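Local coordinates for protein lactate dehydrogenase, adjacent gene encodes predicted malate dehydrogenase (Cryptosporidium parvum, PDB 4ND2) that probably interconverts (S)-lactate and pyruvate using NAD as cofactor, and binds pyruvate and an NAD analogue in this structure, at residues I19-G24 / V53-T58; S186-S189 / P194-S197; L124-S129 / N307-V312. All blocks are in the same frame, centred on the assembly; numbering follows the deposited sequence.

Interaction 1 of 3, residues I19-G24 / V53-T58; sequences IAYIVG and VMFGST
Gly24 and Ser57 bring the backbones of 19-24 and 53-58 together, their CA atoms 6.7 Å apart. The first segment lies within helix 14-26. The second carries the end of helix 40-55, closed by a Schellman motif in which Gly56, with positive phi, is the C-prime residue: Ser57 N reaches back to Met52 O, and Gly56 N makes a weak bond to Val53 O. This turn of the chain sets Ser57 facing the other helix. Its OG donates to Gly24 O at 2.6 Å, meeting the carbonyl at a C=O...donor angle of 154° and slightly out of the carbonyl plane. The hydroxyl stands opposite its own backbone N about the CA-CB bond (chi1 173°), which carries it out to that oxygen, and OG is bonded to Ser59 N as well. The second link is aromatic. Phe55 points its ring edge at the face of Tyr21 in an offset edge-to-face pair, centroids 5.8 Å apart and planes at 62°. The closest atoms are Tyr21 CE1 and Phe55 CE2 at 3.8 Å, while Phe55 CZ lies 4.1 Å from Tyr21 OH. Phe234 of a second subunit also meets the Tyr21 ring, and Ala238 of that subunit packs on Phe55, so the aromatic pair belongs to a subunit interface. Chemically, the contact combines one short polar bond with an aromatic pair: the serine hydroxyl serves a carbonyl near the end of one Rossmann-domain helix and an amide just beyond the end of the next, tying the two ends together.

Interaction 2 of 3, residues S186-S189 / P194-S197; sequences SSVS and PLSS
Val188 and Leu195 meet through their branched ends, the two side chains running obliquely past each other. Leu195 CD1 sits against Val188 CB at 3.7 Å, and Leu195 CG approaches Val188 CG1 equally closely, at 3.7 Å; Val188 CG2 is a more distant neighbour of CD1. The isopropyl group of the leucine thus lies along the CB-CG1 side of the valine. Its CG is turned opposite the carbonyl carbon (chi1 -73°), and CD1 continues the chain in an extended form (chi2 172°), carrying the methyl across to the valine although the CA-CB bond itself does not aim there. Beside this apolar pair the backbones approach: Val188 O is 3.6 Å from Pro194 CA, and the CA atoms of Ser189 and Pro194 are 4.4 Å apart. A water joins the same two residues that meet through their side chains. It donates to Val188 O at 2.7 Å and accepts from Leu195 N at 3.1 Å, so one molecule serves a carbonyl of the first segment and an amide in the first turn of helix 195-200. Pro194 occupies the N-cap position of that helix, and the bridging water satisfies the amide that follows it. Farther out, Val188 packs on Ala171 of strand 169-174 and on Phe154 and Ile158 of helix 147-162, while Ser189 bonds through its backbone to Ser170. The contact therefore sits in the C-terminal domain where strands 189-190 and 193-194, joined by a short turn, form one side of a four-stranded antiparallel sheet: helix 195-200 starts directly from the outermost of these strands, with helix 147-162 against the valine, and a fourth subunit comes up to Ser187 and Ser197.

Interaction 3 of 3, residues L124-S129 / N307-V312; sequences LDVMVS and NTISKV
Val126 and Ile309 meet by one methyl each, and their first torsions decide which. In the valine, CG1 lies opposite the backbone N (chi1 -179°), which leaves CG2 opposite the carbonyl carbon and directed at the isoleucine. In Ile309, CG1 lies opposite the carbonyl carbon (chi1 -62°) and CG2 opposite the backbone N, and it is this short branch that faces the valine. The two CG2 methyls touch at 3.7 Å, and Ile309 CB stands 4.0 Å from the same valine methyl. The other valine branch is used too: Val126 CG1 lies 4.1 Å from Ser310 CA, while Val126 CG2 is 4.1 Å from Ser310 N. The valine thus spreads its fork over the backbone between Ile309 and Ser310, and the helices come near enough for the CA atoms of Val126 and Ser310 to lie 5.9 Å apart. This meeting is made by van der Waals contact. On the same turn as Val126, Asp125 bonds through OD2 to the backbone amide of His177 and through OD1 to Ser258 OG, and Leu124 touches the bound cofactor analogue. Around the pair, Met127 packs on helix 94-111, Ser129 on Tyr271 of strand 270-279, and Ile309 on Ser91; the contact joins helix 124-135 of the NAD-binding domain to the long C-terminal helix 293-314.

How the interactions relate
The three contacts are separate: the centres of interactions 1 and 2 are about 38 Å apart, those of interactions 1 and 3 about 35 Å, and those of interactions 2 and 3 about 32 Å. Interaction 1 lies within the NAD-binding domain, interaction 2 within the C-terminal domain, and interaction 3 joins the two; the chain between its two segments includes all of interaction 2. Interaction 3 reaches the cofactor pocket through Leu124; the Ile309 side chain is about 7 Å from that of Arg90, which binds pyruvate, and the Val126 side chain about 11 Å from the bound cofactor analogue. In interaction 1, the side chain of Tyr21 is about 13 Å from that analogue, whereas interaction 2 is remote from the active site.

Interaction 1 of 3, residues I19-G24 / V53-T58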
loop_
_atom_site.group_PDB
_atom_site.type_symbol
_atom_site.label_atom_id
_atom_site.label_comp_id
_atom_site.label_asym_id
_atom_site.label_seq_id
_atom_site.Cartn_x
_atom_site.Cartn_y
_atom_site.Cartn_z
ATOM N N ILE A 19 -16.154 -7.630 0.101
ATOM C CA ILE A 19 -15.739 -6.914 1.308
ATOM C C ILE A 19 -14.660 -7.704 2.048
ATOM O O ILE A 19 -13.616 -7.158 2.408
ATOM C CB ILE A 19 -16.926 -6.642 2.254
ATOM C CG1 ILE A 19 -17.862 -5.597 1.637
ATOM C CG2 ILE A 19 -16.433 -6.162 3.613
ATOM C CD1 ILE A 19 -19.179 -5.442 2.366
ATOM N N ALA A 20 -14.915 -8.990 2.268
ATOM C CA ALA A 20 -13.960 -9.856 2.964
ATOM C C ALA A 20 -12.608 -9.889 2.250
ATOM O O ALA A 20 -11.556 -9.832 2.890
ATOM C CB ALA A 20 -14.526 -11.262 3.093
ATOM N N TYR A 21 -12.663 -9.973 0.923
ATOM C CA TYR A 21 -11.488 -10.020 0.052
ATOM C C TYR A 21 -10.607 -8.786 0.241
ATOM O O TYR A 21 -9.393 -8.894 0.434
ATOM C CB TYR A 21 -11.979 -10.095 -1.401
ATOM C CG TYR A 21 -10.997 -10.513 -2.479
ATOM C CD1 TYR A 21 -10.002 -11.459 -2.244
ATOM C CD2 TYR A 21 -11.130 -10.015 -3.774
ATOM C CE1 TYR A 21 -9.141 -11.857 -3.255
ATOM C CE2 TYR A 21 -10.277 -10.409 -4.790
ATOM C CZ TYR A 21 -9.288 -11.333 -4.528
ATOM O OH TYR A 21 -8.447 -11.728 -5.546
ATOM N N ILE A 22 -11.238 -7.618 0.197
ATOM C CA ILE A 22 -10.531 -6.336 0.276
ATOM C C ILE A 22 -10.043 -6.044 1.694
ATOM O O ILE A 22 -8.911 -5.591 1.876
ATOM C CB ILE A 22 -11.424 -5.180 -0.232
ATOM C CG1 ILE A 22 -11.798 -5.403 -1.703
ATOM C CG2 ILE A 22 -10.737 -3.828 -0.047
ATOM C CD1 ILE A 22 -10.622 -5.546 -2.642
ATOM N N VAL A 23 -10.893 -6.298 2.688
ATOM C CA VAL A 23 -10.508 -6.138 4.092
ATOM C C VAL A 23 -9.279 -6.995 4.389
ATOM O O VAL A 23 -8.320 -6.523 5.004
ATOM C CB VAL A 23 -11.655 -6.525 5.057
ATOM C CG1 VAL A 23 -11.151 -6.680 6.487
ATOM C CG2 VAL A 23 -12.776 -5.493 5.004
ATOM N N GLY A 24 -9.323 -8.253 3.951
ATOM C CA GLY A 24 -8.202 -9.172 4.111
ATOM C C GLY A 24 -6.953 -8.697 3.393
ATOM O O GLY A 24 -5.868 -8.682 3.972
ATOM N N VAL A 53 -1.693 -15.028 2.081
ATOM C CA VAL A 53 -0.236 -15.128 1.942
ATOM C C VAL A 53 0.261 -14.431 0.668
ATOM O O VAL A 53 1.352 -13.860 0.659
ATOM C CB VAL A 53 0.257 -16.597 1.994
ATOM C CG1 VAL A 53 -0.210 -17.386 0.776
ATOM C CG2 VAL A 53 1.774 -16.650 2.120
ATOM N N MET A 54 -0.545 -14.456 -0.391
ATOM C CA MET A 54 -0.182 -13.800 -1.652
ATOM C C MET A 54 -0.141 -12.278 -1.483
ATOM O O MET A 54 0.718 -11.607 -2.058
ATOM C CB MET A 54 -1.169 -14.161 -2.767
ATOM C CG MET A 54 -1.361 -15.654 -3.008
ATOM S SD MET A 54 -2.694 -15.945 -4.185
ATOM C CE MET A 54 -2.797 -17.736 -4.146
ATOM N N PHE A 55 -1.073 -11.749 -0.692
ATOM C CA PHE A 55 -1.141 -10.315 -0.396
ATOM C C PHE A 55 -0.226 -9.891 0.754
ATOM O O PHE A 55 -0.114 -8.699 1.048
ATOM C CB PHE A 55 -2.576 -9.917 -0.034
ATOM C CG PHE A 55 -3.569 -10.088 -1.151
ATOM C CD1 PHE A 55 -3.305 -9.604 -2.428
ATOM C CD2 PHE A 55 -4.799 -10.688 -0.912
ATOM C CE1 PHE A 55 -4.232 -9.745 -3.446
ATOM C CE2 PHE A 55 -5.729 -10.831 -1.928
ATOM C CZ PHE A 55 -5.446 -10.358 -3.195
ATOM N N GLY A 56 0.405 -10.857 1.418
ATOM C CA GLY A 56 1.235 -10.583 2.584
ATOM C C GLY A 56 0.438 -10.130 3.797
ATOM O O GLY A 56 0.953 -9.386 4.632
ATOM N N SER A 57 -0.813 -10.575 3.895
ATOM C CA SER A 57 -1.695 -10.217 5.009
ATOM C C SER A 57 -1.813 -11.375 5.991
ATOM O O SER A 57 -1.800 -12.531 5.582
ATOM C CB SER A 57 -3.087 -9.867 4.481
ATOM O OG SER A 57 -4.012 -9.672 5.538
ATOM N N THR A 58 -1.938 -11.060 7.278
ATOM C CA THR A 58 -2.179 -12.075 8.307
ATOM C C THR A 58 -3.622 -12.039 8.825
ATOM O O THR A 58 -3.929 -12.653 9.851
ATOM C CB THR A 58 -1.203 -11.927 9.496
ATOM O OG1 THR A 58 -1.319 -10.619 10.060
ATOM C CG2 THR A 58 0.227 -12.152 9.047
#

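Interaction 2 of 3, residues S186-S189 / P194-S197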
loop_
_atom_site.group_PDB
_atom_site.type_symbol
_atom_site.label_atom_id
_atom_site.label_comp_id
_atom_site.label_asym_id
_atom_site.label_seq_id
_atom_site.Cartn_x
_atom_site.Cartn_y
_atom_site.Cartn_z
ATOM N N SER A 186 -23.724 22.582 -7.497
ATOM C CA SER A 186 -23.269 23.904 -7.051
ATOM C C SER A 186 -21.940 23.872 -6.290
ATOM O O SER A 186 -21.168 24.830 -6.354
ATOM C CB SER A 186 -24.337 24.585 -6.189
ATOM O OG SER A 186 -24.461 23.953 -4.927
ATOM N N SER A 187 -21.680 22.778 -5.578
ATOM C CA SER A 187 -20.464 22.641 -4.776
ATOM C C SER A 187 -19.430 21.696 -5.400
ATOM O O SER A 187 -18.513 21.242 -4.719
ATOM C CB SER A 187 -20.824 22.157 -3.372
ATOM O OG SER A 187 -21.491 20.910 -3.430
ATOM N N VAL A 188 -19.577 21.401 -6.690
ATOM C CA VAL A 188 -18.576 20.626 -7.413
ATOM C C VAL A 188 -17.350 21.500 -7.678
ATOM O O VAL A 188 -17.481 22.676 -8.020
ATOM C CB VAL A 188 -19.130 20.094 -8.754
ATOM C CG1 VAL A 188 -18.017 19.540 -9.634
ATOM C CG2 VAL A 188 -20.189 19.029 -8.504
ATOM N N SER A 189 -16.162 20.928 -7.510
ATOM C CA SER A 189 -14.934 21.595 -7.930
ATOM C C SER A 189 -13.915 20.591 -8.460
ATOM O O SER A 189 -13.890 19.435 -8.035
ATOM C CB SER A 189 -14.337 22.434 -6.795
ATOM O OG SER A 189 -14.093 21.660 -5.638
ATOM N N PRO A 194 -14.588 25.789 -9.833
ATOM C CA PRO A 194 -16.011 25.434 -9.865
ATOM C C PRO A 194 -16.550 25.239 -11.284
ATOM O O PRO A 194 -15.960 25.734 -12.245
ATOM C CB PRO A 194 -16.681 26.631 -9.188
ATOM C CG PRO A 194 -15.791 27.780 -9.510
ATOM C CD PRO A 194 -14.394 27.228 -9.565
ATOM N N LEU A 195 -17.666 24.524 -11.409
ATOM C CA LEU A 195 -18.264 24.260 -12.722
ATOM C C LEU A 195 -18.646 25.544 -13.465
ATOM O O LEU A 195 -18.553 25.600 -14.691
ATOM C CB LEU A 195 -19.491 23.348 -12.594
ATOM C CG LEU A 195 -19.215 21.876 -12.275
ATOM C CD1 LEU A 195 -20.518 21.150 -11.981
ATOM C CD2 LEU A 195 -18.468 21.195 -13.414
ATOM N N SER A 196 -19.069 26.566 -12.722
ATOM C CA SER A 196 -19.407 27.866 -13.312
ATOM C C SER A 196 -18.247 28.452 -14.118
ATOM O O SER A 196 -18.468 29.061 -15.166
ATOM C CB SER A 196 -19.850 28.858 -12.231
ATOM O OG SER A 196 -18.827 29.080 -11.277
ATOM N N SER A 197 -17.018 28.258 -13.638
ATOM C CA SER A 197 -15.828 28.732 -14.353
ATOM C C SER A 197 -15.595 27.938 -15.630
ATOM O O SER A 197 -15.292 28.517 -16.674
ATOM C CB SER A 197 -14.577 28.657 -13.470
ATOM O OG SER A 197 -14.655 29.581 -12.399
HETATM O O HOH W 1 -19.653 23.739 -9.199
#

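Interaction 3 of 3, residues L124-S129 / N307-V312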
loop_
_atom_site.group_PDB
_atom_site.type_symbol
_atom_site.label_atom_id
_atom_site.label_comp_id
_atom_site.label_asym_id
_atom_site.label_seq_id
_atom_site.Cartn_x
_atom_site.Cartn_y
_atom_site.Cartn_z
ATOM N N LEU A 124 -31.936 1.275 0.840
ATOM C CA LEU A 124 -30.917 1.633 1.835
ATOM C C LEU A 124 -31.388 2.495 3.012
ATOM O O LEU A 124 -31.271 2.086 4.168
ATOM C CB LEU A 124 -29.740 2.316 1.125
ATOM C CG LEU A 124 -28.461 2.621 1.913
ATOM C CD1 LEU A 124 -28.560 3.909 2.723
ATOM C CD2 LEU A 124 -28.063 1.448 2.795
ATOM N N ASP A 125 -31.903 3.685 2.722
ATOM C CA ASP A 125 -32.212 4.657 3.780
ATOM C C ASP A 125 -33.294 4.161 4.736
ATOM O O ASP A 125 -33.201 4.365 5.948
ATOM C CB ASP A 125 -32.620 5.999 3.172
ATOM C CG ASP A 125 -31.540 6.582 2.290
ATOM O OD1 ASP A 125 -30.641 7.272 2.813
ATOM O OD2 ASP A 125 -31.588 6.337 1.069
ATOM N N VAL A 126 -34.308 3.499 4.188
ATOM C CA VAL A 126 -35.395 2.950 4.999
ATOM C C VAL A 126 -34.917 1.738 5.803
ATOM O O VAL A 126 -35.313 1.565 6.955
ATOM C CB VAL A 126 -36.619 2.575 4.133
ATOM C CG1 VAL A 126 -37.752 2.039 4.999
ATOM C CG2 VAL A 126 -37.084 3.788 3.338
ATOM N N MET A 127 -34.059 0.914 5.203
ATOM C CA MET A 127 -33.486 -0.237 5.907
ATOM C C MET A 127 -32.617 0.199 7.089
ATOM O O MET A 127 -32.668 -0.420 8.150
ATOM C CB MET A 127 -32.678 -1.122 4.954
ATOM C CG MET A 127 -33.501 -1.894 3.927
ATOM S SD MET A 127 -34.684 -3.083 4.611
ATOM C CE MET A 127 -36.167 -2.085 4.728
ATOM N N VAL A 128 -31.837 1.265 6.907
ATOM C CA VAL A 128 -31.002 1.807 7.986
ATOM C C VAL A 128 -31.868 2.240 9.166
ATOM O O VAL A 128 -31.587 1.895 10.314
ATOM C CB VAL A 128 -30.161 3.021 7.526
ATOM C CG1 VAL A 128 -29.441 3.664 8.709
ATOM C CG2 VAL A 128 -29.155 2.614 6.463
ATOM N N SER A 129 -32.910 3.013 8.863
ATOM C CA SER A 129 -33.846 3.504 9.871
ATOM C C SER A 129 -34.530 2.344 10.587
ATOM O O SER A 129 -34.648 2.340 11.813
ATOM C CB SER A 129 -34.902 4.399 9.218
ATOM O OG SER A 129 -35.744 4.985 10.193
ATOM N N ASN A 307 -39.797 9.418 3.186
ATOM C CA ASN A 307 -40.957 9.307 4.074
ATOM C C ASN A 307 -42.070 8.435 3.493
ATOM O O ASN A 307 -42.731 7.703 4.228
ATOM C CB ASN A 307 -41.515 10.694 4.414
ATOM C CG ASN A 307 -40.621 11.471 5.364
ATOM O OD1 ASN A 307 -39.946 10.894 6.215
ATOM N ND2 ASN A 307 -40.627 12.792 5.233
ATOM N N THR A 308 -42.273 8.514 2.181
ATOM C CA THR A 308 -43.306 7.725 1.511
ATOM C C THR A 308 -43.040 6.221 1.646
ATOM O O THR A 308 -43.928 5.462 2.033
ATOM C CB THR A 308 -43.421 8.102 0.021
ATOM O OG1 THR A 308 -43.767 9.487 -0.094
ATOM C CG2 THR A 308 -44.483 7.261 -0.681
ATOM N N ILE A 309 -41.815 5.801 1.338
ATOM C CA ILE A 309 -41.444 4.386 1.418
ATOM C C ILE A 309 -41.429 3.921 2.874
ATOM O O ILE A 309 -41.787 2.778 3.172
ATOM C CB ILE A 309 -40.080 4.115 0.746
ATOM C CG1 ILE A 309 -40.152 4.459 -0.745
ATOM C CG2 ILE A 309 -39.674 2.652 0.901
ATOM C CD1 ILE A 309 -38.804 4.517 -1.430
ATOM N N SER A 310 -41.022 4.813 3.773
ATOM C CA SER A 310 -41.030 4.535 5.205
ATOM C C SER A 310 -42.447 4.275 5.731
ATOM O O SER A 310 -42.650 3.412 6.586
ATOM C CB SER A 310 -40.395 5.699 5.968
ATOM O OG SER A 310 -40.345 5.436 7.357
ATOM N N LYS A 311 -43.421 5.025 5.218
ATOM C CA LYS A 311 -44.820 4.860 5.627
ATOM C C LYS A 311 -45.432 3.577 5.065
ATOM O O LYS A 311 -46.266 2.946 5.717
ATOM C CB LYS A 311 -45.648 6.081 5.219
ATOM C CG LYS A 311 -45.369 7.302 6.084
ATOM C CD LYS A 311 -45.821 8.592 5.419
ATOM C CE LYS A 311 -45.426 9.803 6.249
ATOM N NZ LYS A 311 -45.616 11.077 5.504
ATOM N N VAL A 312 -45.011 3.195 3.860
ATOM C CA VAL A 312 -45.396 1.911 3.275
ATOM C C VAL A 312 -44.928 0.761 4.176
ATOM O O VAL A 312 -45.664 -0.205 4.389
ATOM C CB VAL A 312 -44.820 1.735 1.849
ATOM C CG1 VAL A 312 -45.014 0.309 1.344
ATOM C CG2 VAL A 312 -45.460 2.726 0.883
#